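Local coordinates for Lmo0135 protein (Listeria monocytogenes EGD-e, PDB 5ISU) that serves as the substrate-binding protein of an ABC transporter and probably takes part in peptide uptake, at residues P33-D38 against N164-D169; R195-D198 against G202-K205; N404-Y409 against E447-I452. All blocks are in the same frame, centred on the assembly; numbering follows the deposited sequence.

Contact 1 of 3, residues P33-D38 against N164-D169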
loop_
_atom_site.group_PDB
_atom_site.type_symbol
_atom_site.label_atom_id
_atom_site.label_comp_id
_atom_site.label_asym_id
_atom_site.label_seq_id
_atom_site.Cartn_x
_atom_site.Cartn_y
_atom_site.Cartn_z
ATOM N N PRO A 33 -3.258 -13.346 -7.903
ATOM C CA PRO A 33 -2.869 -12.855 -6.573
ATOM C C PRO A 33 -1.527 -13.314 -6.038
ATOM O O PRO A 33 -1.029 -12.728 -5.079
ATOM C CB PRO A 33 -4.001 -13.343 -5.673
ATOM C CG PRO A 33 -4.603 -14.476 -6.386
ATOM C CD PRO A 33 -4.497 -14.146 -7.839
ATOM N N ASN A 34 -0.966 -14.372 -6.606
ATOM C CA ASN A 34 0.373 -14.814 -6.193
ATOM C C ASN A 34 1.452 -13.835 -6.695
ATOM O O ASN A 34 2.566 -13.868 -6.210
ATOM C CB ASN A 34 0.691 -16.232 -6.728
ATOM C CG ASN A 34 -0.017 -17.340 -5.964
ATOM O OD1 ASN A 34 -0.896 -17.095 -5.156
ATOM N ND2 ASN A 34 0.386 -18.576 -6.220
ATOM N N TYR A 35 1.113 -12.968 -7.651
ATOM C CA TYR A 35 2.095 -12.037 -8.225
ATOM C C TYR A 35 1.652 -10.573 -8.277
ATOM O O TYR A 35 2.497 -9.688 -8.332
ATOM C CB TYR A 35 2.471 -12.513 -9.642
ATOM C CG TYR A 35 2.938 -13.957 -9.647
ATOM C CD1 TYR A 35 4.254 -14.283 -9.333
ATOM C CD2 TYR A 35 2.046 -14.998 -9.913
ATOM C CE1 TYR A 35 4.670 -15.600 -9.299
ATOM C CE2 TYR A 35 2.450 -16.312 -9.887
ATOM C CZ TYR A 35 3.761 -16.613 -9.568
ATOM O OH TYR A 35 4.167 -17.925 -9.541
ATOM N N ALA A 36 0.342 -10.303 -8.237
ATOM C CA ALA A 36 -0.136 -8.916 -8.365
ATOM C C ALA A 36 0.481 -7.953 -7.351
ATOM O O ALA A 36 0.421 -8.205 -6.163
ATOM C CB ALA A 36 -1.655 -8.863 -8.270
ATOM N N SER A 37 1.080 -6.862 -7.843
ATOM C CA SER A 37 1.675 -5.840 -6.966
ATOM C C SER A 37 1.432 -4.381 -7.413
ATOM O O SER A 37 1.510 -3.485 -6.586
ATOM C CB SER A 37 3.186 -6.098 -6.761
ATOM O OG SER A 37 3.876 -6.098 -7.994
ATOM N N ASP A 38 1.144 -4.133 -8.694
ATOM C CA ASP A 38 0.901 -2.750 -9.157
ATOM C C ASP A 38 -0.576 -2.323 -8.897
ATOM O O ASP A 38 -1.440 -3.163 -8.683
ATOM C CB ASP A 38 1.255 -2.583 -10.637
ATOM C CG ASP A 38 0.347 -3.404 -11.545
ATOM O OD1 ASP A 38 0.344 -4.651 -11.388
ATOM O OD2 ASP A 38 -0.362 -2.813 -12.405
ATOM N N ASN A 164 5.211 -22.870 -14.731
ATOM C CA ASN A 164 5.425 -21.428 -14.531
ATOM C C ASN A 164 4.065 -20.728 -14.493
ATOM O O ASN A 164 3.472 -20.408 -15.529
ATOM C CB ASN A 164 6.342 -20.830 -15.606
ATOM C CG ASN A 164 6.724 -19.379 -15.309
ATOM O OD1 ASN A 164 5.960 -18.631 -14.688
ATOM N ND2 ASN A 164 7.909 -18.977 -15.758
ATOM N N ILE A 165 3.599 -20.468 -13.279
ATOM C CA ILE A 165 2.296 -19.877 -13.069
ATOM C C ILE A 165 2.225 -18.436 -13.549
ATOM O O ILE A 165 1.235 -18.059 -14.175
ATOM C CB ILE A 165 1.853 -19.983 -11.592
ATOM C CG1 ILE A 165 1.774 -21.458 -11.180
ATOM C CG2 ILE A 165 0.490 -19.328 -11.392
ATOM C CD1 ILE A 165 1.488 -21.690 -9.712
ATOM N N GLU A 166 3.267 -17.650 -13.297
ATOM C CA GLU A 166 3.264 -16.238 -13.687
ATOM C C GLU A 166 3.116 -16.014 -15.214
ATOM O O GLU A 166 2.492 -15.044 -15.630
ATOM C CB GLU A 166 4.515 -15.515 -13.142
ATOM C CG GLU A 166 4.499 -13.989 -13.309
ATOM C CD GLU A 166 5.748 -13.289 -12.759
ATOM O OE1 GLU A 166 6.860 -13.859 -12.863
ATOM O OE2 GLU A 166 5.626 -12.139 -12.256
ATOM N N LYS A 167 3.668 -16.910 -16.031
ATOM C CA LYS A 167 3.620 -16.769 -17.500
ATOM C C LYS A 167 2.502 -17.563 -18.177
ATOM O O LYS A 167 2.240 -17.352 -19.354
ATOM C CB LYS A 167 4.984 -17.132 -18.137
ATOM C CG LYS A 167 6.039 -16.023 -18.111
ATOM C CD LYS A 167 6.264 -15.457 -16.712
ATOM C CE LYS A 167 7.394 -14.436 -16.643
ATOM N NZ LYS A 167 8.721 -15.044 -16.907
ATOM N N SER A 168 1.853 -18.463 -17.442
ATOM C CA SER A 168 0.770 -19.301 -17.989
ATOM C C SER A 168 -0.332 -18.513 -18.704
ATOM O O SER A 168 -0.820 -17.502 -18.191
ATOM C CB SER A 168 0.132 -20.138 -16.872
ATOM O OG SER A 168 -0.961 -20.909 -17.347
ATOM N N ASP A 169 -0.723 -19.003 -19.882
ATOM C CA ASP A 169 -1.786 -18.379 -20.680
ATOM C C ASP A 169 -3.151 -18.517 -19.987
ATOM O O ASP A 169 -4.118 -17.847 -20.357
ATOM C CB ASP A 169 -1.777 -18.848 -22.168
ATOM C CG ASP A 169 -1.903 -20.370 -22.348
ATOM O OD1 ASP A 169 -2.355 -21.076 -21.424
ATOM O OD2 ASP A 169 -1.566 -20.861 -23.459
#

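Contact 2 of 3, residues R195-D198 against G202-K205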
loop_
_atom_site.group_PDB
_atom_site.type_symbol
_atom_site.label_atom_id
_atom_site.label_comp_id
_atom_site.label_asym_id
_atom_site.label_seq_id
_atom_site.Cartn_x
_atom_site.Cartn_y
_atom_site.Cartn_z
ATOM N N ARG A 195 -21.211 -10.005 -13.674
ATOM C CA ARG A 195 -21.481 -10.476 -12.320
ATOM C C ARG A 195 -21.486 -11.993 -12.113
ATOM O O ARG A 195 -21.912 -12.768 -12.974
ATOM C CB ARG A 195 -22.749 -9.860 -11.743
ATOM C CG ARG A 195 -24.059 -10.337 -12.354
ATOM C CD ARG A 195 -25.238 -9.645 -11.668
ATOM N NE ARG A 195 -26.438 -9.671 -12.493
ATOM C CZ ARG A 195 -27.546 -8.991 -12.226
ATOM N NH1 ARG A 195 -27.603 -8.204 -11.157
ATOM N NH2 ARG A 195 -28.604 -9.077 -13.047
ATOM N N PHE A 196 -20.977 -12.398 -10.951
ATOM C CA PHE A 196 -20.950 -13.794 -10.552
ATOM C C PHE A 196 -22.148 -13.983 -9.659
ATOM O O PHE A 196 -22.174 -13.465 -8.555
ATOM C CB PHE A 196 -19.630 -14.081 -9.842
ATOM C CG PHE A 196 -19.528 -15.454 -9.272
ATOM C CD1 PHE A 196 -19.926 -16.563 -10.008
ATOM C CD2 PHE A 196 -18.938 -15.654 -8.041
ATOM C CE1 PHE A 196 -19.789 -17.839 -9.487
ATOM C CE2 PHE A 196 -18.810 -16.917 -7.515
ATOM C CZ PHE A 196 -19.233 -18.012 -8.236
ATOM N N ASN A 197 -23.168 -14.685 -10.140
ATOM C CA ASN A 197 -24.403 -14.839 -9.352
ATOM C C ASN A 197 -24.255 -15.579 -8.045
ATOM O O ASN A 197 -24.968 -15.276 -7.099
ATOM C CB ASN A 197 -25.514 -15.488 -10.192
ATOM C CG ASN A 197 -25.991 -14.581 -11.306
ATOM O OD1 ASN A 197 -25.845 -13.365 -11.230
ATOM N ND2 ASN A 197 -26.572 -15.163 -12.337
ATOM N N ASP A 198 -23.324 -16.526 -7.976
ATOM C CA ASP A 198 -23.128 -17.298 -6.737
ATOM C C ASP A 198 -22.040 -16.718 -5.831
ATOM O O ASP A 198 -21.479 -17.431 -5.005
ATOM C CB ASP A 198 -22.825 -18.750 -7.088
ATOM C CG ASP A 198 -23.931 -19.386 -7.909
ATOM O OD1 ASP A 198 -25.118 -19.200 -7.569
ATOM O OD2 ASP A 198 -23.607 -20.093 -8.886
ATOM N N GLY A 202 -23.501 -12.403 -1.655
ATOM C CA GLY A 202 -24.777 -12.020 -2.229
ATOM C C GLY A 202 -24.615 -11.645 -3.680
ATOM O O GLY A 202 -23.594 -11.092 -4.090
ATOM N N LYS A 203 -25.653 -11.918 -4.449
ATOM C CA LYS A 203 -25.671 -11.646 -5.883
ATOM C C LYS A 203 -25.398 -10.152 -6.171
ATOM O O LYS A 203 -26.108 -9.298 -5.672
ATOM C CB LYS A 203 -27.052 -12.062 -6.455
ATOM C CG LYS A 203 -27.214 -11.869 -7.962
ATOM C CD LYS A 203 -28.657 -12.093 -8.375
ATOM C CE LYS A 203 -28.885 -11.705 -9.828
ATOM N NZ LYS A 203 -30.330 -11.761 -10.186
ATOM N N PRO A 204 -24.372 -9.836 -6.983
ATOM C CA PRO A 204 -24.104 -8.416 -7.283
ATOM C C PRO A 204 -25.278 -7.681 -7.955
ATOM O O PRO A 204 -26.021 -8.287 -8.734
ATOM C CB PRO A 204 -22.916 -8.478 -8.228
ATOM C CG PRO A 204 -22.257 -9.775 -7.911
ATOM C CD PRO A 204 -23.373 -10.717 -7.605
ATOM N N LYS A 205 -25.420 -6.394 -7.645
ATOM C CA LYS A 205 -26.518 -5.576 -8.174
ATOM C C LYS A 205 -26.258 -5.086 -9.596
ATOM O O LYS A 205 -27.159 -5.114 -10.426
ATOM C CB LYS A 205 -26.799 -4.424 -7.221
ATOM C CG LYS A 205 -27.253 -4.922 -5.853
ATOM C CD LYS A 205 -27.237 -3.830 -4.806
ATOM C CE LYS A 205 -27.726 -4.336 -3.458
ATOM N NZ LYS A 205 -29.167 -4.723 -3.495
#

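Contact 3 of 3, residues N404-Y409 against E447-I452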
loop_
_atom_site.group_PDB
_atom_site.type_symbol
_atom_site.label_atom_id
_atom_site.label_comp_id
_atom_site.label_asym_id
_atom_site.label_seq_id
_atom_site.Cartn_x
_atom_site.Cartn_y
_atom_site.Cartn_z
ATOM N N ASN A 404 -0.954 -3.420 7.735
ATOM C CA ASN A 404 -1.432 -3.361 9.116
ATOM C C ASN A 404 -0.502 -3.848 10.236
ATOM O O ASN A 404 -0.832 -3.642 11.404
ATOM C CB ASN A 404 -2.787 -4.114 9.219
ATOM C CG ASN A 404 -3.883 -3.478 8.369
ATOM O OD1 ASN A 404 -3.783 -2.316 7.952
ATOM N ND2 ASN A 404 -4.942 -4.240 8.111
ATOM N N ASP A 405 0.599 -4.526 9.897
ATOM C CA ASP A 405 1.540 -5.014 10.897
ATOM C C ASP A 405 2.874 -4.300 10.699
ATOM O O ASP A 405 3.408 -4.278 9.585
ATOM C CB ASP A 405 1.706 -6.543 10.860
ATOM C CG ASP A 405 2.557 -7.078 12.055
ATOM O OD1 ASP A 405 3.799 -6.820 12.102
ATOM O OD2 ASP A 405 1.985 -7.769 12.946
ATOM N N PRO A 406 3.435 -3.738 11.794
ATOM C CA PRO A 406 4.692 -2.994 11.677
ATOM C C PRO A 406 5.896 -3.824 11.223
ATOM O O PRO A 406 6.880 -3.259 10.778
ATOM C CB PRO A 406 4.897 -2.434 13.090
ATOM C CG PRO A 406 4.171 -3.393 13.984
ATOM C CD PRO A 406 2.987 -3.845 13.203
ATOM N N ASP A 407 5.823 -5.143 11.310
ATOM C CA ASP A 407 6.960 -5.989 10.870
ATOM C C ASP A 407 7.266 -5.805 9.372
ATOM O O ASP A 407 8.414 -5.923 8.953
ATOM C CB ASP A 407 6.677 -7.457 11.139
ATOM C CG ASP A 407 7.869 -8.359 10.807
ATOM O OD1 ASP A 407 8.944 -8.209 11.435
ATOM O OD2 ASP A 407 7.719 -9.248 9.941
ATOM N N ALA A 408 6.252 -5.486 8.570
ATOM C CA ALA A 408 6.477 -5.289 7.136
ATOM C C ALA A 408 7.397 -4.083 6.835
ATOM O O ALA A 408 8.007 -4.019 5.766
ATOM C CB ALA A 408 5.139 -5.151 6.388
ATOM N N TYR A 409 7.519 -3.161 7.792
ATOM C CA TYR A 409 8.342 -1.970 7.622
ATOM C C TYR A 409 9.834 -2.225 7.773
ATOM O O TYR A 409 10.626 -1.331 7.490
ATOM C CB TYR A 409 7.935 -0.884 8.618
ATOM C CG TYR A 409 6.548 -0.278 8.458
ATOM C CD1 TYR A 409 5.398 -1.002 8.741
ATOM C CD2 TYR A 409 6.400 1.062 8.142
ATOM C CE1 TYR A 409 4.142 -0.422 8.648
ATOM C CE2 TYR A 409 5.155 1.647 8.045
ATOM C CZ TYR A 409 4.031 0.909 8.308
ATOM O OH TYR A 409 2.793 1.528 8.207
ATOM N N GLU A 447 5.156 -2.318 23.449
ATOM C CA GLU A 447 6.323 -1.586 23.972
ATOM C C GLU A 447 7.517 -1.583 23.013
ATOM O O GLU A 447 8.198 -0.577 22.888
ATOM C CB GLU A 447 6.757 -2.120 25.348
ATOM C CG GLU A 447 5.756 -1.821 26.451
ATOM C CD GLU A 447 6.203 -2.263 27.842
ATOM O OE1 GLU A 447 7.300 -2.857 28.004
ATOM O OE2 GLU A 447 5.440 -2.004 28.798
ATOM N N ILE A 448 7.737 -2.698 22.319
ATOM C CA ILE A 448 8.849 -2.813 21.372
ATOM C C ILE A 448 8.665 -1.875 20.178
ATOM O O ILE A 448 9.588 -1.137 19.820
ATOM C CB ILE A 448 9.042 -4.274 20.887
ATOM C CG1 ILE A 448 9.497 -5.142 22.061
ATOM C CG2 ILE A 448 10.091 -4.343 19.774
ATOM C CD1 ILE A 448 9.375 -6.634 21.823
ATOM N N TYR A 449 7.494 -1.896 19.553
ATOM C CA TYR A 449 7.286 -1.005 18.414
ATOM C C TYR A 449 7.191 0.475 18.835
ATOM O O TYR A 449 7.486 1.361 18.033
ATOM C CB TYR A 449 6.140 -1.472 17.520
ATOM C CG TYR A 449 6.506 -2.766 16.814
ATOM C CD1 TYR A 449 7.372 -2.766 15.723
ATOM C CD2 TYR A 449 6.013 -3.981 17.255
ATOM C CE1 TYR A 449 7.739 -3.949 15.101
ATOM C CE2 TYR A 449 6.367 -5.164 16.639
ATOM C CZ TYR A 449 7.224 -5.150 15.564
ATOM O OH TYR A 449 7.530 -6.346 14.947
ATOM N N GLU A 450 6.826 0.740 20.087
ATOM C CA GLU A 450 6.847 2.133 20.585
ATOM C C GLU A 450 8.288 2.629 20.668
ATOM O O GLU A 450 8.575 3.758 20.239
ATOM C CB GLU A 450 6.117 2.291 21.909
ATOM C CG GLU A 450 4.611 2.218 21.720
ATOM C CD GLU A 450 3.818 2.407 22.999
ATOM O OE1 GLU A 450 4.381 2.253 24.111
ATOM O OE2 GLU A 450 2.609 2.704 22.885
ATOM N N LYS A 451 9.199 1.780 21.145
ATOM C CA LYS A 451 10.594 2.178 21.211
ATOM C C LYS A 451 11.149 2.401 19.831
ATOM O O LYS A 451 11.911 3.332 19.629
ATOM C CB LYS A 451 11.492 1.196 21.998
ATOM C CG LYS A 451 11.319 1.294 23.507
ATOM C CD LYS A 451 12.595 0.930 24.282
ATOM C CE LYS A 451 12.974 -0.544 24.230
ATOM N NZ LYS A 451 12.058 -1.397 25.038
ATOM N N ILE A 452 10.774 1.543 18.887
ATOM C CA ILE A 452 11.229 1.659 17.490
ATOM C C ILE A 452 10.780 2.997 16.899
ATOM O O ILE A 452 11.596 3.731 16.330
ATOM C CB ILE A 452 10.767 0.454 16.639
ATOM C CG1 ILE A 452 11.461 -0.823 17.148
ATOM C CG2 ILE A 452 11.094 0.676 15.164
ATOM C CD1 ILE A 452 10.980 -2.098 16.506
HETATM O O HOH W 1 9.497 -6.430 13.452
#

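Contact 1 of 3, residues P33-D38 against N164-D169
An Asx-motif turn beginning at Asn-164 receives the aromatic ring of Tyr-35, which lies in the loop between strand 19-24 and helix 39-48; the turn is a single non-regular one at 165-167, from which Ile-165 and Glu-166 face the ring. Glu-166 supplies the main contact, a CH-pi interaction in which its CB stands over the ring, 3.7 Å from the centroid of Tyr-35 and only 7° off the normal. The rest of its side chain runs on over the same face: CG lies 4.0 Å from Tyr-35 CG, and the carboxylate is stacked on the ring with its plane inclined by 23°. This follows from a first torsion that puts Glu-166 CG opposite the backbone N (chi1 -171°) and from an extended chain beyond, which together carry the acid back along the ring toward Tyr-35 CB. In the Asx motif itself, Lys-167 N donates to Asn-164 OD1 over 3.2 Å, reaching the amide oxygen from above its carbonyl plane. Ile-165 takes a different approach, its CG2 methyl lying near the ring plane at the edge, 3.9 Å from Tyr-35 CE2. Its CB meets Tyr-35 OH at 3.7 Å, an apolar neighbour for a hydroxyl whose hydrogen bond goes instead to the carbonyl O of Gln-108. Gln-108 serves both sides of the contact, since its OE1 also accepts from Ile-165 N. Asn-34 and Ile-165 both meet Ser-102 of helix 93-104, the former through a hydrogen bond from ND2.

Contact 2 of 3, residues R195-D198 against G202-K205
Arg-195 closes the base of a long beta-hairpin loop by folding its side chain along Pro-204; most of its length follows the proline, with Lys-203 over the head group. CB begins with an apolar contact, 3.8 Å from Pro-204 CB. CG occupies the position between the backbone N and the carbonyl carbon (chi1 71°), from which the extended chain beyond it is directed alongside the proline; CD passes 3.3 Å from Pro-204 O. NE has a long, weak ion pair with Asp-207. At the head group, NH1 donates to that same oxygen, Pro-204 O, over 2.9 Å. The bond is bent, with 149° at the hydrogen, and the acceptor lies a little out of the guanidinium plane. NH1 also forms a salt bridge to Asp-16, a second grip that should help fix the rotation of the group. One face of the guanidinium is covered by Lys-203, whose CE is 3.9 Å from Arg-195 CZ. NH2 of Arg-195 is 4.3 Å from NZ of Lys-203, like charges that the nearby acids probably offset. The extended lysine chain also lies beside Asn-197 and points the same way, its CE 3.7 Å from Asn-197 OD1, an oxygen that the contact buries without a polar partner in the model. Across the loop, Pro-204 CD of the returning limb comes within 3.1 Å of Phe-196 O, a tight approach. The loop joins antiparallel neighbours 190-195 and 208-213 of a mixed sheet; Arg-195 and Pro-204 both touch Tyr-180 on edge strand 180-186.

Contact 3 of 3, residues N404-Y409 against E447-I452
A proline-on-tyrosine CH-pi contact joins the start of the 3-10 segment at Pro-406 to Tyr-449 on helix 442-458. Pro-406 CG stands 3.5 Å from the centroid of the Tyr-449 ring and just 4° off its normal, so this methylene sits over the middle of the face. CB lies toward one side of the ring, 3.6 Å from Tyr-449 CD1. Asp-405, just before the proline, makes an Asx turn: its OD1 accepts from Asp-407 N over 2.7 Å, using its anti lone pair. At the far end of the tyrosine, a water joins the two segments. It accepts from Tyr-449 OH at 2.5 Å and donates to Asp-407 OD1 at 2.7 Å, lying in the plane of the ring at its edge. The carboxylate of Asp-407 is carried there by a first torsion that sets CG opposite the backbone N (chi1 -175°), and its OD1 is also paired with Lys-410. Arg-445 serves both segments, its NH1 in a salt bridge with Asp-405 OD2 and its NH2 hydrogen-bonded to Tyr-449 OH. Helix 427-438 borders both sides of the contact, where Asp-407 touches Ala-437 while Tyr-409 and Ile-452 both meet Trp-433; separately, Asp-405 touches Asn-146 of helix 144-148.

The three contacts illustrate how loops are anchored in one of the family 5 extracellular solute-binding proteins, two by a CH-pi contact and one by an arginine. They follow one another along the chain without overlap and do not touch. Contacts 1 and 3 both rest a saturated carbon on a tyrosine face, the partner being an acid's CB in one and a proline ring in the other; their centres are 30 Å apart, with nearest atoms about 13 Å apart. Contact 2 relies on a charged side chain instead. It lies farther from the centre of the chain, at 28 Å, than contact 1 at 19 Å or contact 3 at 16 Å, and its centre is 39 Å from that of contact 3.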